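Local structure of glcnac-alpha-1,4-gal-releasing endo-beta-galactosidase (Clostridium perfringens, 1UPS) at residues Leu32-Glu37 / Met274-Pro279; Gly129-Arg134 / Trp148-Met153. The protein probably hydrolyses O-glycosyl bonds as a calcium-binding endo-beta-galactosidase of glycoside hydrolase family 16, named for releasing GlcNAc-alpha-1,4-Gal. All blocks are in the same frame, centred on the assembly; numbering follows the deposited sequence.

Interaction 1: Leu32-Glu37 / Met274-Pro279; sequences LDFSDE and MRVWKP. With CA (calcium ion), chain C.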
loop_
_atom_site.group_PDB
_atom_site.type_symbol
_atom_site.label_atom_id
_atom_site.label_comp_id
_atom_site.label_asym_id
_atom_site.label_seq_id
_atom_site.Cartn_x
_atom_site.Cartn_y
_atom_site.Cartn_z
ATOM N N LEU A 32 10.774 17.277 5.997
ATOM C CA LEU A 32 9.315 17.362 6.053
ATOM C C LEU A 32 8.795 18.287 4.942
ATOM O O LEU A 32 9.232 19.437 4.839
ATOM C CB LEU A 32 8.862 17.853 7.435
ATOM C CG LEU A 32 7.348 17.903 7.651
ATOM C CD1 LEU A 32 6.761 16.491 7.766
ATOM C CD2 LEU A 32 7.020 18.743 8.892
ATOM N N ASP A 33 7.892 17.770 4.103
ATOM C CA ASP A 33 7.376 18.507 2.943
ATOM C C ASP A 33 5.962 19.033 3.146
ATOM O O ASP A 33 5.589 20.042 2.535
ATOM C CB ASP A 33 7.416 17.608 1.694
ATOM C CG ASP A 33 7.311 18.375 0.396
ATOM O OD1 ASP A 33 8.131 19.299 0.137
ATOM O OD2 ASP A 33 6.443 18.091 -0.460
ATOM N N PHE A 34 5.189 18.330 3.979
ATOM C CA PHE A 34 3.786 18.656 4.274
ATOM C C PHE A 34 3.429 18.122 5.641
ATOM O O PHE A 34 3.820 17.009 6.006
ATOM C CB PHE A 34 2.831 18.028 3.250
ATOM C CG PHE A 34 1.348 18.268 3.552
ATOM C CD1 PHE A 34 0.604 17.328 4.258
ATOM C CD2 PHE A 34 0.724 19.442 3.138
ATOM C CE1 PHE A 34 -0.765 17.553 4.541
ATOM C CE2 PHE A 34 -0.633 19.682 3.397
ATOM C CZ PHE A 34 -1.384 18.733 4.095
ATOM N N SER A 35 2.674 18.908 6.402
ATOM C CA SER A 35 2.062 18.362 7.594
ATOM C C SER A 35 0.777 19.078 7.957
ATOM O O SER A 35 0.615 20.277 7.691
ATOM C CB SER A 35 3.025 18.391 8.776
ATOM O OG SER A 35 3.300 19.718 9.134
ATOM N N ASP A 36 -0.139 18.315 8.540
ATOM C CA ASP A 36 -1.255 18.882 9.249
ATOM C C ASP A 36 -1.369 18.126 10.559
ATOM O O ASP A 36 -1.610 16.915 10.570
ATOM C CB ASP A 36 -2.550 18.793 8.431
ATOM C CG ASP A 36 -3.610 19.726 8.954
ATOM O OD1 ASP A 36 -4.460 20.213 8.164
ATOM O OD2 ASP A 36 -3.636 20.047 10.161
ATOM N N GLU A 37 -1.171 18.844 11.669
ATOM C CA GLU A 37 -1.275 18.253 13.001
ATOM C C GLU A 37 -2.717 18.234 13.526
ATOM O O GLU A 37 -2.982 17.745 14.632
ATOM C CB GLU A 37 -0.312 18.967 13.974
ATOM C CG GLU A 37 1.149 18.955 13.492
ATOM C CD GLU A 37 1.758 17.559 13.454
ATOM O OE1 GLU A 37 2.498 17.264 12.491
ATOM O OE2 GLU A 37 1.488 16.750 14.374
ATOM N N MET A 274 -1.316 14.133 9.674
ATOM C CA MET A 274 -0.817 13.634 8.393
ATOM C C MET A 274 0.510 14.338 8.112
ATOM O O MET A 274 0.605 15.559 8.237
ATOM C CB MET A 274 -1.802 13.933 7.253
ATOM C CG MET A 274 -1.263 13.517 5.870
ATOM S SD MET A 274 -2.408 13.982 4.546
ATOM C CE MET A 274 -1.305 13.990 3.132
ATOM N N ARG A 275 1.528 13.566 7.744
ATOM C CA ARG A 275 2.843 14.119 7.441
ATOM C C ARG A 275 3.368 13.472 6.173
ATOM O O ARG A 275 3.136 12.280 5.923
ATOM C CB ARG A 275 3.817 13.856 8.604
ATOM C CG ARG A 275 3.425 14.577 9.906
ATOM C CD ARG A 275 4.359 14.301 11.087
ATOM N NE ARG A 275 3.768 14.750 12.347
ATOM C CZ ARG A 275 4.046 14.223 13.539
ATOM N NH1 ARG A 275 4.935 13.232 13.655
ATOM N NH2 ARG A 275 3.447 14.701 14.631
ATOM N N VAL A 276 4.073 14.260 5.370
ATOM C CA VAL A 276 4.756 13.724 4.194
ATOM C C VAL A 276 6.199 14.206 4.185
ATOM O O VAL A 276 6.461 15.417 4.286
ATOM C CB VAL A 276 4.089 14.173 2.877
ATOM C CG1 VAL A 276 4.731 13.459 1.695
ATOM C CG2 VAL A 276 2.549 13.903 2.904
ATOM N N TRP A 277 7.130 13.261 4.065
ATOM C CA TRP A 277 8.546 13.592 4.017
ATOM C C TRP A 277 9.140 13.227 2.657
ATOM O O TRP A 277 8.631 12.344 1.952
ATOM C CB TRP A 277 9.312 12.809 5.084
ATOM C CG TRP A 277 9.016 13.107 6.526
ATOM C CD1 TRP A 277 9.692 13.989 7.341
ATOM C CD2 TRP A 277 8.078 12.431 7.367
ATOM N NE1 TRP A 277 9.199 13.924 8.622
ATOM C CE2 TRP A 277 8.201 12.982 8.668
ATOM C CE3 TRP A 277 7.125 11.424 7.152
ATOM C CZ2 TRP A 277 7.404 12.557 9.749
ATOM C CZ3 TRP A 277 6.327 11.010 8.222
ATOM C CH2 TRP A 277 6.482 11.570 9.511
ATOM N N LYS A 278 10.221 13.914 2.287
ATOM C CA LYS A 278 10.938 13.628 1.044
ATOM C C LYS A 278 12.367 13.243 1.419
ATOM O O LYS A 278 12.935 13.845 2.328
ATOM C CB LYS A 278 10.974 14.860 0.141
ATOM C CG LYS A 278 9.587 15.335 -0.339
ATOM C CD LYS A 278 9.130 14.557 -1.562
ATOM C CE LYS A 278 7.842 15.164 -2.162
ATOM N NZ LYS A 278 7.598 14.604 -3.528
ATOM N N PRO A 279 12.939 12.250 0.750
ATOM C CA PRO A 279 14.303 11.818 1.068
ATOM C C PRO A 279 15.303 12.932 0.736
ATOM O O PRO A 279 15.181 13.583 -0.310
ATOM C CB PRO A 279 14.492 10.587 0.171
ATOM C CG PRO A 279 13.572 10.800 -0.956
ATOM C CD PRO A 279 12.346 11.440 -0.334
HETATM CA CA CA C . -2.754 16.168 16.332
HETATM O O HOH W 1 -0.381 16.073 16.171
HETATM O O HOH W 2 -2.198 16.010 18.749
#

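Interaction 2: Gly129-Arg134 / Trp148-Met153; sequences GYFEIR and WWMVGM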
loop_
_atom_site.group_PDB
_atom_site.type_symbol
_atom_site.label_atom_id
_atom_site.label_comp_id
_atom_site.label_asym_id
_atom_site.label_seq_id
_atom_site.Cartn_x
_atom_site.Cartn_y
_atom_site.Cartn_z
ATOM N N GLY A 129 7.335 9.952 -2.102
ATOM C CA GLY A 129 7.626 10.384 -0.737
ATOM C C GLY A 129 7.205 9.362 0.300
ATOM O O GLY A 129 6.722 8.271 -0.045
ATOM N N TYR A 130 7.387 9.732 1.572
ATOM C CA TYR A 130 6.977 8.901 2.707
ATOM C C TYR A 130 5.760 9.572 3.351
ATOM O O TYR A 130 5.866 10.674 3.892
ATOM C CB TYR A 130 8.135 8.779 3.739
ATOM C CG TYR A 130 7.883 7.670 4.759
ATOM C CD1 TYR A 130 7.065 7.879 5.873
ATOM C CD2 TYR A 130 8.415 6.401 4.574
ATOM C CE1 TYR A 130 6.805 6.841 6.798
ATOM C CE2 TYR A 130 8.159 5.368 5.479
ATOM C CZ TYR A 130 7.364 5.592 6.590
ATOM O OH TYR A 130 7.139 4.547 7.470
ATOM N N PHE A 131 4.599 8.927 3.241
ATOM C CA PHE A 131 3.318 9.511 3.656
ATOM C C PHE A 131 2.834 8.812 4.909
ATOM O O PHE A 131 2.896 7.590 4.962
ATOM C CB PHE A 131 2.294 9.249 2.549
ATOM C CG PHE A 131 2.613 9.947 1.251
ATOM C CD1 PHE A 131 3.642 9.493 0.422
ATOM C CD2 PHE A 131 1.894 11.085 0.874
ATOM C CE1 PHE A 131 3.945 10.172 -0.781
ATOM C CE2 PHE A 131 2.179 11.764 -0.311
ATOM C CZ PHE A 131 3.200 11.314 -1.147
ATOM N N GLU A 132 2.347 9.554 5.907
ATOM C CA GLU A 132 2.011 8.904 7.175
ATOM C C GLU A 132 0.818 9.558 7.843
ATOM O O GLU A 132 0.707 10.795 7.840
ATOM C CB GLU A 132 3.234 8.966 8.110
ATOM C CG GLU A 132 3.048 8.338 9.494
ATOM C CD GLU A 132 4.353 8.334 10.284
ATOM O OE1 GLU A 132 4.395 8.941 11.393
ATOM O OE2 GLU A 132 5.349 7.732 9.804
ATOM N N ILE A 133 -0.084 8.743 8.396
ATOM C CA ILE A 133 -1.082 9.259 9.329
ATOM C C ILE A 133 -1.025 8.464 10.626
ATOM O O ILE A 133 -0.514 7.327 10.662
ATOM C CB ILE A 133 -2.523 9.240 8.745
ATOM C CG1 ILE A 133 -3.057 7.786 8.616
ATOM C CG2 ILE A 133 -2.577 10.071 7.423
ATOM C CD1 ILE A 133 -4.595 7.680 8.206
ATOM N N ARG A 134 -1.549 9.069 11.688
ATOM C CA ARG A 134 -1.757 8.355 12.928
ATOM C C ARG A 134 -3.247 8.479 13.189
ATOM O O ARG A 134 -3.782 9.584 13.192
ATOM C CB ARG A 134 -0.933 8.992 14.055
ATOM C CG ARG A 134 -1.124 8.337 15.414
ATOM C CD ARG A 134 -0.027 8.779 16.413
ATOM N NE ARG A 134 -0.128 8.130 17.720
ATOM C CZ ARG A 134 -0.802 8.623 18.762
ATOM N NH1 ARG A 134 -1.468 9.761 18.649
ATOM N NH2 ARG A 134 -0.811 7.974 19.935
ATOM N N TRP A 148 -8.176 6.580 3.531
ATOM C CA TRP A 148 -7.114 7.529 3.239
ATOM C C TRP A 148 -6.624 7.079 1.882
ATOM O O TRP A 148 -6.160 5.934 1.726
ATOM C CB TRP A 148 -5.995 7.401 4.259
ATOM C CG TRP A 148 -4.743 8.193 3.932
ATOM C CD1 TRP A 148 -4.636 9.347 3.188
ATOM C CD2 TRP A 148 -3.422 7.884 4.381
ATOM N NE1 TRP A 148 -3.311 9.741 3.122
ATOM C CE2 TRP A 148 -2.554 8.878 3.871
ATOM C CE3 TRP A 148 -2.883 6.859 5.159
ATOM C CZ2 TRP A 148 -1.165 8.859 4.102
ATOM C CZ3 TRP A 148 -1.503 6.841 5.400
ATOM C CH2 TRP A 148 -0.663 7.832 4.862
ATOM N N TRP A 149 -6.789 7.932 0.875
ATOM C CA TRP A 149 -6.453 7.510 -0.481
ATOM C C TRP A 149 -5.929 8.659 -1.332
ATOM O O TRP A 149 -6.079 9.831 -0.981
ATOM C CB TRP A 149 -7.654 6.827 -1.181
ATOM C CG TRP A 149 -9.016 7.515 -1.097
ATOM C CD1 TRP A 149 -9.723 7.859 0.039
ATOM C CD2 TRP A 149 -9.878 7.825 -2.212
ATOM N NE1 TRP A 149 -10.949 8.389 -0.317
ATOM C CE2 TRP A 149 -11.071 8.370 -1.688
ATOM C CE3 TRP A 149 -9.741 7.704 -3.612
ATOM C CZ2 TRP A 149 -12.136 8.812 -2.509
ATOM C CZ3 TRP A 149 -10.813 8.140 -4.435
ATOM C CH2 TRP A 149 -11.989 8.686 -3.866
ATOM N N MET A 150 -5.304 8.306 -2.452
ATOM C CA MET A 150 -4.690 9.291 -3.330
ATOM C C MET A 150 -5.117 8.988 -4.750
ATOM O O MET A 150 -5.329 7.833 -5.095
ATOM C CB MET A 150 -3.160 9.250 -3.202
ATOM C CG MET A 150 -2.698 9.566 -1.749
ATOM S SD MET A 150 -0.891 9.513 -1.556
ATOM C CE MET A 150 -0.487 10.969 -2.525
ATOM N N VAL A 151 -5.279 10.051 -5.539
ATOM C CA VAL A 151 -5.692 9.928 -6.930
ATOM C C VAL A 151 -4.801 10.800 -7.799
ATOM O O VAL A 151 -4.355 11.862 -7.366
ATOM C CB VAL A 151 -7.190 10.320 -7.131
ATOM C CG1 VAL A 151 -8.111 9.307 -6.435
ATOM C CG2 VAL A 151 -7.495 11.759 -6.627
ATOM N N GLY A 152 -4.538 10.344 -9.020
ATOM C CA GLY A 152 -3.792 11.135 -9.978
ATOM C C GLY A 152 -4.493 12.454 -10.248
ATOM O O GLY A 152 -5.734 12.541 -10.253
ATOM N N MET A 153 -3.696 13.494 -10.477
ATOM C CA MET A 153 -4.259 14.820 -10.713
ATOM C C MET A 153 -4.595 15.072 -12.170
ATOM O O MET A 153 -5.045 16.174 -12.518
ATOM C CB MET A 153 -3.312 15.908 -10.181
ATOM C CG MET A 153 -3.260 15.953 -8.640
ATOM S SD MET A 153 -4.840 16.295 -7.806
ATOM C CE MET A 153 -5.374 17.657 -8.479
#

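Interaction 1: Leu32-Glu37 / Met274-Pro279
F34 and V276 form a hydrogen-bonded pair in an antiparallel strand pairing, a worked example of how a classic beta bulge is absorbed. D33 N and F34 N both donate to V276 O, at 2.8 Å and 3.2 Å, so two residues face one and the register slips by a residue. Beyond it the pairing is regular, with D36 and M274 bonded both ways. The tight part is the buried side, where M274 CE lies 3.9 Å from F34 CE1 and M274 SD meets the F34 ring obliquely in a Met-aromatic contact. On the face that carries L32, S35, R275 and W277, L32 CD1 sits over the five-membered ring of W277, 3.8 Å from its centroid. R275, extended from CG to NE, grips E37 side-on through a two-pronged salt bridge, NE to OE1 and NH2 to OE2, both 2.8 Å, the carboxylate and guanidinium planes 30° apart. E37 O binds the calcium ion, and OE2 accepts from a calcium-bound water. The bulge end is looser and more exposed: D33 and K278 touch through their side chains while their charged groups turn to Y124 and T126. Strand 30-36 flanks strand 267-279, which bonds to strand 129-136 through R275 with E132 and W277 with Y130.

Interaction 2: Gly129-Arg134 / Trp148-Met153
I133 turns CG1 between its backbone N and carbonyl carbon (chi1 70°), which sets CG2 beside the N and directs both branches at the indole of W148; W148 in turn holds CG opposite its own N and reaches across to meet them. The principle illustrated is how the two sheets of a beta sandwich, here the jelly roll of glycoside hydrolase family 16, meet without backbone pairing, mostly through side chains. The short strand segments approach no closer than 10.1 Å between axes and run roughly antiparallel, so the backbones do not pair; the side chains that bridge them, F131, I133, W148 and M150, are buried and largely apolar.

The indole of W148 spans from its own strand to the other. I133 CG2 stands over the centre of its six-membered ring, 3.6 Å from the centroid and only 5° off the normal, a nearly vertical CH-pi contact. The other branch follows the rim, with CG1 at 3.6 Å from W148 CE3 and CD1 also against that carbon. The far end of the indole presses on the opposing strand itself: W148 CH2 lies 3.6 Å from F131 O, which meets the ring at its edge, while F131 CB lies against CZ2. T248 and L250 of strand 246-254 also pack on W148, within its own sheet.

A second cluster lies two residues along the same two strands, where M150 meets F131. Its sulfur sits over one face of the F131 ring, 4.3 Å from the centroid, in a Met-aromatic contact. M219 on strand 215-221 touches M150. The methionine chain bends at its end, and its methyl CE lies 3.6 Å from F131 CE2.

From the N terminus the chain enters strand 30-36, the first half of interaction 1, and leaves past the calcium site. It reaches strand 129-136 and then, after a short connection, strand 145-152 in the other sheet; interaction 2 closes that small loop across the sandwich. Only when strand 267-279 returns beside the first strand does interaction 1 close its own loop of 236 residues, with interaction 2 nested inside. The two meet because strands 267-279 and 129-136 are sheet neighbours: V276 CG2 packs 3.5 Å from F131 CD2. Interaction 1 thus joins strands within one sheet, and interaction 2 ties that sheet to its partner.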